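Local coordinates for HRDC domain-containing protein (Bifidobacterium adolescentis ATCC 15703, PDB 3CYM), which is uncharacterized but probably acts as a ribonuclease D-like 3'-5' exonuclease that binds nucleic acid, at residues L59-L71 with D164-L176. Residues are numbered along the deposited sequence; the frame is centred on the assembly and turned at random. Where two conformers were deposited one is given.
With NA (sodium ion), chain B.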
ATOM      1  N   LEU A  59       2.885  -9.079  12.011  1.00 14.47           N
ATOM      2  CA  LEU A  59       2.428 -10.459  11.862  1.00 13.04           C
ATOM      3  C   LEU A  59       2.562 -10.879  10.405  1.00 13.54           C
ATOM      4  O   LEU A  59       2.471 -10.056   9.494  1.00 15.55           O
ATOM      5  CB  LEU A  59       0.979 -10.632  12.342  1.00 12.68           C
ATOM      6  CG  LEU A  59       0.426 -12.070  12.453  1.00  6.52           C
ATOM      7  CD1 LEU A  59       1.196 -12.946  13.431  1.00  7.18           C
ATOM      8  CD2 LEU A  59      -1.026 -12.032  12.833  1.00 10.26           C
ATOM      9  N   VAL A  60       2.784 -12.171  10.203  1.00 17.24           N
ATOM     10  CA  VAL A  60       2.966 -12.748   8.889  1.00 17.88           C
ATOM     11  C   VAL A  60       2.190 -14.080   8.889  1.00 19.52           C
ATOM     12  O   VAL A  60       2.318 -14.876   9.816  1.00 18.38           O
ATOM     13  CB  VAL A  60       4.483 -12.865   8.589  1.00 17.22           C
ATOM     14  CG1 VAL A  60       4.805 -14.102   7.881  1.00 15.73           C
ATOM     15  CG2 VAL A  60       4.984 -11.640   7.809  1.00 21.64           C
ATOM     16  N   GLN A  61       1.337 -14.278   7.881  1.00 18.92           N
ATOM     17  CA  GLN A  61       0.391 -15.398   7.873  1.00 18.38           C
ATOM     18  C   GLN A  61       0.601 -16.276   6.659  1.00 16.72           C
ATOM     19  O   GLN A  61       0.662 -15.774   5.537  1.00 14.15           O
ATOM     20  CB  GLN A  61      -1.067 -14.921   7.884  1.00 19.18           C
ATOM     21  CG  GLN A  61      -1.446 -13.956   8.986  1.00 21.55           C
ATOM     22  CD  GLN A  61      -1.737 -12.567   8.472  1.00 18.65           C
ATOM     23  OE1 GLN A  61      -0.894 -11.683   8.559  1.00 16.30           O
ATOM     24  NE2 GLN A  61      -2.926 -12.371   7.918  1.00 18.32           N
ATOM     25  N   PHE A  62       0.699 -17.584   6.893  1.00 17.35           N
ATOM     26  CA  PHE A  62       0.875 -18.559   5.823  1.00 14.05           C
ATOM     27  C   PHE A  62      -0.055 -19.745   5.942  1.00 17.30           C
ATOM     28  O   PHE A  62      -0.489 -20.093   7.031  1.00 16.27           O
ATOM     29  CB  PHE A  62       2.323 -19.048   5.766  1.00 15.56           C
ATOM     30  CG  PHE A  62       3.295 -17.971   5.425  1.00 14.82           C
ATOM     31  CD1 PHE A  62       3.232 -17.329   4.189  1.00 19.04           C
ATOM     32  CD2 PHE A  62       4.246 -17.564   6.345  1.00 18.56           C
ATOM     33  CE1 PHE A  62       4.119 -16.306   3.869  1.00 19.37           C
ATOM     34  CE2 PHE A  62       5.141 -16.552   6.025  1.00 23.03           C
ATOM     35  CZ  PHE A  62       5.068 -15.914   4.786  1.00 22.06           C
ATOM     36  N   LYS A  63      -0.365 -20.349   4.801  1.00 14.70           N
ATOM     37  CA  LYS A  63      -1.053 -21.623   4.770  1.00 16.88           C
ATOM     38  C   LYS A  63      -0.538 -22.444   3.601  1.00 17.88           C
ATOM     39  O   LYS A  63      -0.384 -21.933   2.482  1.00 22.25           O
ATOM     40  CB  LYS A  63      -2.580 -21.454   4.665  1.00 14.11           C
ATOM     41  CG  LYS A  63      -3.318 -22.758   4.904  1.00  8.98           C
ATOM     42  CD  LYS A  63      -4.800 -22.683   4.610  1.00 13.78           C
ATOM     43  CE  LYS A  63      -5.462 -23.962   5.084  1.00 14.49           C
ATOM     44  NZ  LYS A  63      -6.920 -24.004   4.807  1.00 12.66           N
ATOM     45  N   ARG A  64      -0.257 -23.713   3.873  1.00 14.14           N
ATOM     46  CA  ARG A  64      -0.000 -24.687   2.827  1.00 16.03           C
ATOM     47  C   ARG A  64      -0.711 -25.980   3.193  1.00 20.06           C
ATOM     48  O   ARG A  64      -0.755 -26.350   4.367  1.00 19.15           O
ATOM     49  CB  ARG A  64       1.496 -24.928   2.673  1.00 15.21           C
ATOM     50  CG  ARG A  64       1.912 -25.154   1.248  1.00 14.81           C
ATOM     51  CD  ARG A  64       3.408 -25.226   1.088  1.00  9.62           C
ATOM     52  NE  ARG A  64       3.719 -25.546  -0.297  1.00  9.59           N
ATOM     53  CZ  ARG A  64       4.890 -25.982  -0.741  1.00 15.66           C
ATOM     54  NH1 ARG A  64       5.911 -26.160   0.089  1.00 13.96           N
ATOM     55  NH2 ARG A  64       5.034 -26.237  -2.034  1.00 19.74           N
ATOM     56  N   ASP A  65      -1.273 -26.646   2.186  1.00 27.30           N
ATOM     57  CA  ASP A  65      -2.039 -27.883   2.368  1.00 30.47           C
ATOM     58  C   ASP A  65      -1.213 -28.955   3.091  1.00 29.08           C
ATOM     59  O   ASP A  65      -0.241 -29.476   2.548  1.00 31.01           O
ATOM     60  CB  ASP A  65      -2.538 -28.400   1.009  1.00 32.09           C
ATOM     61  CG  ASP A  65      -3.517 -29.564   1.137  1.00 38.37           C
ATOM     62  OD1 ASP A  65      -3.579 -30.388   0.201  1.00 47.62           O
ATOM     63  OD2 ASP A  65      -4.228 -29.661   2.161  1.00 45.58           O
ATOM     64  N   GLY A  66      -1.591 -29.240   4.335  1.00 30.23           N
ATOM     65  CA  GLY A  66      -0.887 -30.222   5.153  1.00 27.02           C
ATOM     66  C   GLY A  66      -0.110 -29.604   6.297  1.00 27.28           C
ATOM     67  O   GLY A  66      -0.003 -30.194   7.371  1.00 26.67           O
ATOM     68  N   ALA A  67       0.438 -28.417   6.058  1.00 24.73           N
ATOM     69  CA  ALA A  67       1.145 -27.676   7.089  1.00 19.75           C
ATOM     70  C   ALA A  67       0.170 -26.861   7.917  1.00 16.33           C
ATOM     71  O   ALA A  67       0.444 -26.545   9.068  1.00 15.62           O
ATOM     72  CB  ALA A  67       2.191 -26.756   6.460  1.00 14.43           C
ATOM     73  N   GLY A  68      -0.955 -26.496   7.312  1.00 15.14           N
ATOM     74  CA  GLY A  68      -1.957 -25.679   7.978  1.00 19.37           C
ATOM     75  C   GLY A  68      -1.536 -24.232   8.084  1.00 15.69           C
ATOM     76  O   GLY A  68      -0.632 -23.790   7.377  1.00 20.62           O
ATOM     77  N   ILE A  69      -2.187 -23.498   8.979  1.00 18.47           N
ATOM     78  CA  ILE A  69      -1.958 -22.054   9.110  1.00 14.89           C
ATOM     79  C   ILE A  69      -0.846 -21.744  10.111  1.00 17.39           C
ATOM     80  O   ILE A  69      -0.860 -22.232  11.256  1.00 19.73           O
ATOM     81  CB  ILE A  69      -3.277 -21.288   9.475  1.00 17.98           C
ATOM     82  CG1 ILE A  69      -4.382 -21.573   8.440  1.00 10.93           C
ATOM     83  CG2 ILE A  69      -3.027 -19.787   9.624  1.00  2.14           C
ATOM     84  CD1 ILE A  69      -5.760 -21.002   8.790  1.00  9.95           C
ATOM     85  N   GLY A  70       0.134 -20.961   9.656  1.00 18.85           N
ATOM     86  CA  GLY A  70       1.158 -20.393  10.533  1.00 12.88           C
ATOM     87  C   GLY A  70       1.007 -18.894  10.695  1.00 14.67           C
ATOM     88  O   GLY A  70       1.026 -18.162   9.706  1.00 18.79           O
ATOM     89  N   LEU A  71       0.859 -18.442  11.942  1.00 10.56           N
ATOM     90  CA  LEU A  71       0.858 -17.019  12.272  1.00 16.67           C
ATOM     91  C   LEU A  71       2.193 -16.683  12.916  1.00 15.82           C
ATOM     92  O   LEU A  71       2.440 -17.048  14.056  1.00 17.97           O
ATOM     93  CB  LEU A  71      -0.300 -16.656  13.219  1.00 14.51           C
ATOM     94  CG  LEU A  71      -1.726 -17.076  12.848  1.00  7.81           C
ATOM     95  CD1 LEU A  71      -2.702 -16.474  13.808  1.00  2.00           C
ATOM     96  CD2 LEU A  71      -2.071 -16.639  11.454  1.00  3.22           C
ATOM     97  N   ASP A 164      -9.408 -13.410  18.911  1.00 20.74           N
ATOM     98  CA  ASP A 164     -10.207 -12.868  17.803  1.00 15.70           C
ATOM     99  C   ASP A 164      -9.347 -12.351  16.652  1.00 13.96           C
ATOM    100  O   ASP A 164      -9.680 -12.572  15.472  1.00  8.71           O
ATOM    101  CB  ASP A 164     -11.109 -11.733  18.287  1.00 25.48           C
ATOM    102  CG  ASP A 164     -12.240 -12.214  19.172  1.00 37.04           C
ATOM    103  OD1 ASP A 164     -12.939 -13.182  18.793  1.00 49.55           O
ATOM    104  OD2 ASP A 164     -12.437 -11.604  20.245  1.00 45.27           O
ATOM    105  N   TRP A 165      -8.244 -11.680  17.008  1.00 10.70           N
ATOM    106  CA  TRP A 165      -7.291 -11.107  16.049  1.00 14.30           C
ATOM    107  C   TRP A 165      -6.536 -12.208  15.314  1.00 15.52           C
ATOM    108  O   TRP A 165      -6.336 -12.124  14.095  1.00 16.61           O
ATOM    109  CB  TRP A 165      -6.275 -10.212  16.763  1.00 19.43           C
ATOM    110  CG  TRP A 165      -6.817  -8.937  17.357  1.00 16.98           C
ATOM    111  CD1 TRP A 165      -8.118  -8.651  17.667  1.00 20.53           C
ATOM    112  CD2 TRP A 165      -6.050  -7.798  17.759  1.00 22.98           C
ATOM    113  NE1 TRP A 165      -8.209  -7.392  18.218  1.00 27.67           N
ATOM    114  CE2 TRP A 165      -6.954  -6.848  18.289  1.00 20.38           C
ATOM    115  CE3 TRP A 165      -4.684  -7.479  17.709  1.00 21.86           C
ATOM    116  CZ2 TRP A 165      -6.536  -5.603  18.773  1.00 16.94           C
ATOM    117  CZ3 TRP A 165      -4.272  -6.249  18.179  1.00 17.89           C
ATOM    118  CH2 TRP A 165      -5.193  -5.324  18.714  1.00 18.19           C
ATOM    119  N   ARG A 166      -6.102 -13.221  16.072  1.00 17.40           N
ATOM    120  CA  ARG A 166      -5.445 -14.399  15.508  0.50 16.79           C
ATOM    121  C   ARG A 166      -6.380 -15.095  14.527  1.00 14.77           C
ATOM    122  O   ARG A 166      -5.948 -15.571  13.493  1.00 19.11           O
ATOM    123  CB  ARG A 166      -5.015 -15.371  16.612  0.50 15.82           C
ATOM    124  CG  ARG A 166      -3.720 -14.983  17.326  0.50 18.23           C
ATOM    125  CD  ARG A 166      -3.175 -16.125  18.180  0.50 18.28           C
ATOM    126  NE  ARG A 166      -3.856 -16.242  19.471  0.50 20.27           N
ATOM    127  CZ  ARG A 166      -4.742 -17.186  19.782  0.50 16.69           C
ATOM    128  NH1 ARG A 166      -5.074 -18.116  18.899  0.50 20.51           N
ATOM    129  NH2 ARG A 166      -5.299 -17.201  20.986  0.50 16.90           N
ATOM    130  N   ASN A 167      -7.665 -15.135  14.877  1.00 19.60           N
ATOM    131  CA  ASN A 167      -8.719 -15.693  14.026  1.00 18.84           C
ATOM    132  C   ASN A 167      -8.896 -14.915  12.716  1.00 20.03           C
ATOM    133  O   ASN A 167      -8.992 -15.522  11.635  1.00 19.08           O
ATOM    134  CB  ASN A 167     -10.040 -15.771  14.803  1.00 17.59           C
ATOM    135  CG  ASN A 167     -11.131 -16.460  14.031  1.00 22.43           C
ATOM    136  OD1 ASN A 167     -10.923 -17.523  13.459  1.00 16.93           O
ATOM    137  ND2 ASN A 167     -12.311 -15.858  14.016  1.00 25.25           N
ATOM    138  N   TYR A 168      -8.928 -13.583  12.821  1.00 17.03           N
ATOM    139  CA  TYR A 168      -8.955 -12.693  11.656  1.00 15.36           C
ATOM    140  C   TYR A 168      -7.764 -12.934  10.734  1.00 15.43           C
ATOM    141  O   TYR A 168      -7.926 -13.030   9.519  1.00 15.94           O
ATOM    142  CB  TYR A 168      -8.989 -11.214  12.091  1.00 17.56           C
ATOM    143  CG  TYR A 168      -8.819 -10.211  10.953  1.00 20.48           C
ATOM    144  CD1 TYR A 168      -9.931  -9.680  10.284  1.00 25.38           C
ATOM    145  CD2 TYR A 168      -7.548  -9.778  10.555  1.00 24.81           C
ATOM    146  CE1 TYR A 168      -9.778  -8.754   9.240  1.00 17.80           C
ATOM    147  CE2 TYR A 168      -7.385  -8.863   9.513  1.00 18.55           C
ATOM    148  CZ  TYR A 168      -8.502  -8.352   8.864  1.00 21.69           C
ATOM    149  OH  TYR A 168      -8.329  -7.446   7.836  1.00 18.39           O
ATOM    150  N   ALA A 169      -6.569 -13.005  11.319  1.00 13.74           N
ATOM    151  CA  ALA A 169      -5.338 -13.158  10.564  1.00 10.03           C
ATOM    152  C   ALA A 169      -5.251 -14.524   9.878  1.00 13.45           C
ATOM    153  O   ALA A 169      -4.763 -14.632   8.750  1.00 15.68           O
ATOM    154  CB  ALA A 169      -4.144 -12.930  11.462  1.00 12.88           C
ATOM    155  N   ALA A 170      -5.749 -15.551  10.562  1.00 14.05           N
ATOM    156  CA  ALA A 170      -5.862 -16.889   9.997  1.00 15.97           C
ATOM    157  C   ALA A 170      -6.878 -16.941   8.858  1.00 16.09           C
ATOM    158  O   ALA A 170      -6.592 -17.492   7.794  1.00 17.34           O
ATOM    159  CB  ALA A 170      -6.234 -17.869  11.064  1.00 14.89           C
ATOM    160  N   LEU A 171      -8.053 -16.352   9.075  1.00 13.70           N
ATOM    161  CA  LEU A 171      -9.100 -16.339   8.053  1.00 14.81           C
ATOM    162  C   LEU A 171      -8.696 -15.639   6.754  1.00 10.55           C
ATOM    163  O   LEU A 171      -9.210 -15.971   5.692  1.00 12.88           O
ATOM    164  CB  LEU A 171     -10.428 -15.787   8.600  1.00  5.62           C
ATOM    165  CG  LEU A 171     -11.257 -16.792   9.417  1.00 11.92           C
ATOM    166  CD1 LEU A 171     -12.342 -16.053  10.196  1.00 10.74           C
ATOM    167  CD2 LEU A 171     -11.870 -17.896   8.550  1.00 19.44           C
ATOM    168  N   ASP A 172      -7.753 -14.701   6.842  1.00 12.25           N
ATOM    169  CA  ASP A 172      -7.238 -14.009   5.661  1.00 17.19           C
ATOM    170  C   ASP A 172      -6.351 -14.831   4.706  1.00 15.85           C
ATOM    171  O   ASP A 172      -6.204 -14.459   3.535  1.00 23.83           O
ATOM    172  CB  ASP A 172      -6.523 -12.723   6.074  1.00 18.82           C
ATOM    173  CG  ASP A 172      -7.430 -11.515   6.030  1.00 19.77           C
ATOM    174  OD1 ASP A 172      -8.654 -11.658   5.817  1.00 30.41           O
ATOM    175  OD2 ASP A 172      -6.902 -10.393   6.200  1.00 19.66           O
ATOM    176  N   VAL A 173      -5.766 -15.927   5.196  1.00 21.78           N
ATOM    177  CA  VAL A 173      -5.045 -16.892   4.336  1.00 15.53           C
ATOM    178  C   VAL A 173      -5.791 -18.216   4.133  1.00 19.62           C
ATOM    179  O   VAL A 173      -5.407 -19.012   3.285  1.00 20.99           O
ATOM    180  CB  VAL A 173      -3.618 -17.207   4.834  1.00 12.36           C
ATOM    181  CG1 VAL A 173      -2.757 -15.981   4.795  1.00 12.22           C
ATOM    182  CG2 VAL A 173      -3.640 -17.821   6.225  1.00 11.05           C
ATOM    183  N   GLU A 174      -6.857 -18.421   4.907  1.00 21.94           N
ATOM    184  CA  GLU A 174      -7.654 -19.662   4.940  1.00 16.73           C
ATOM    185  C   GLU A 174      -8.241 -20.129   3.596  1.00 19.18           C
ATOM    186  O   GLU A 174      -8.355 -21.332   3.356  1.00 23.29           O
ATOM    187  CB  GLU A 174      -8.757 -19.520   6.012  1.00 15.19           C
ATOM    188  CG  GLU A 174      -9.901 -20.571   6.063  1.00 14.23           C
ATOM    189  CD  GLU A 174      -9.471 -21.961   6.534  1.00 22.97           C
ATOM    190  OE1 GLU A 174      -8.278 -22.165   6.849  1.00 24.18           O
ATOM    191  OE2 GLU A 174     -10.338 -22.868   6.577  1.00 21.07           O
ATOM    192  N   LEU A 175      -8.588 -19.191   2.720  1.00 17.23           N
ATOM    193  CA  LEU A 175      -9.297 -19.538   1.478  1.00 14.73           C
ATOM    194  C   LEU A 175      -8.554 -19.206   0.194  1.00 13.81           C
ATOM    195  O   LEU A 175      -9.102 -19.374  -0.892  1.00 16.77           O
ATOM    196  CB  LEU A 175     -10.687 -18.887   1.455  1.00 15.74           C
ATOM    197  CG  LEU A 175     -11.623 -19.264   2.610  1.00 19.76           C
ATOM    198  CD1 LEU A 175     -12.813 -18.329   2.659  1.00 26.69           C
ATOM    199  CD2 LEU A 175     -12.059 -20.725   2.513  1.00 17.38           C
ATOM    200  N   LEU A 176      -7.310 -18.747   0.317  1.00 11.35           N
ATOM    201  CA  LEU A 176      -6.543 -18.296  -0.840  1.00 14.21           C
ATOM    202  C   LEU A 176      -6.153 -19.394  -1.849  1.00 16.25           C
ATOM    203  O   LEU A 176      -6.124 -19.130  -3.046  1.00 13.16           O
ATOM    204  CB  LEU A 176      -5.301 -17.509  -0.404  1.00  8.11           C
ATOM    205  CG  LEU A 176      -5.515 -16.186   0.326  1.00  5.85           C
ATOM    206  CD1 LEU A 176      -4.191 -15.488   0.533  1.00  4.89           C
ATOM    207  CD2 LEU A 176      -6.477 -15.268  -0.439  1.00  9.48           C
TER
HETATM  208 NA    NA B 501      -4.993  -8.853   5.937  1.00 14.97          NA
HETATM  209  O   HOH W   1      -6.869 -23.596   1.962  1.00 21.90           O
HETATM  210  O   HOH W   2      -5.988  -6.944   7.171  1.00 21.33           O
HETATM  211  O   HOH W   3      -4.904  -8.393   3.624  1.00 47.13           O
HETATM  212  O   HOH W   4      -3.197  -7.343   5.681  1.00 15.80           O
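In the exonuclease domain, helix 163-174 lies across the antiparallel hairpin of strands 57-65 and 68-72, with Gln61, Ile69 and Leu71 packed on Ala169, Ala170 and Val173. Gln61 bends at chi2 (111°), which lays its chain beside Ala169; its NE2 donates to Ala169 O at 3.0 Å, somewhat bent (152°) and tilted from the carbonyl plane. The same nitrogen also hydrogen-bonds Glu46 OE2, a sodium ligand. Cut back to an alanine, this position is likely to leave Ala169 O without its side-chain donor and Glu46 with one hold fewer. Val173 lies over the hairpin face and touches both strands: CG1 sits 3.7 Å from Gln61 CB, while CG2 meets Ile69 CG2. Farther along strand 68-72, Leu71 CD1 abuts Arg166 O at 3.4 Å. Toward the hairpin turn, the extended Lys63 chain carries NZ to Glu174 OE1 in a 3.1 Å salt bridge, the ammonium coming from above the carboxylate plane; a water also links NZ to Glu174 O. One turn of helix from Ala169, Asp172 OD2 binds the sodium ion at 2.5 Å, joined by Asp44 and Glu46, while its OD1 pairs with Lys149. Acidic residues from strand and helix converging on a metal are characteristic of the DEDD exonuclease site in the RNase H-like fold.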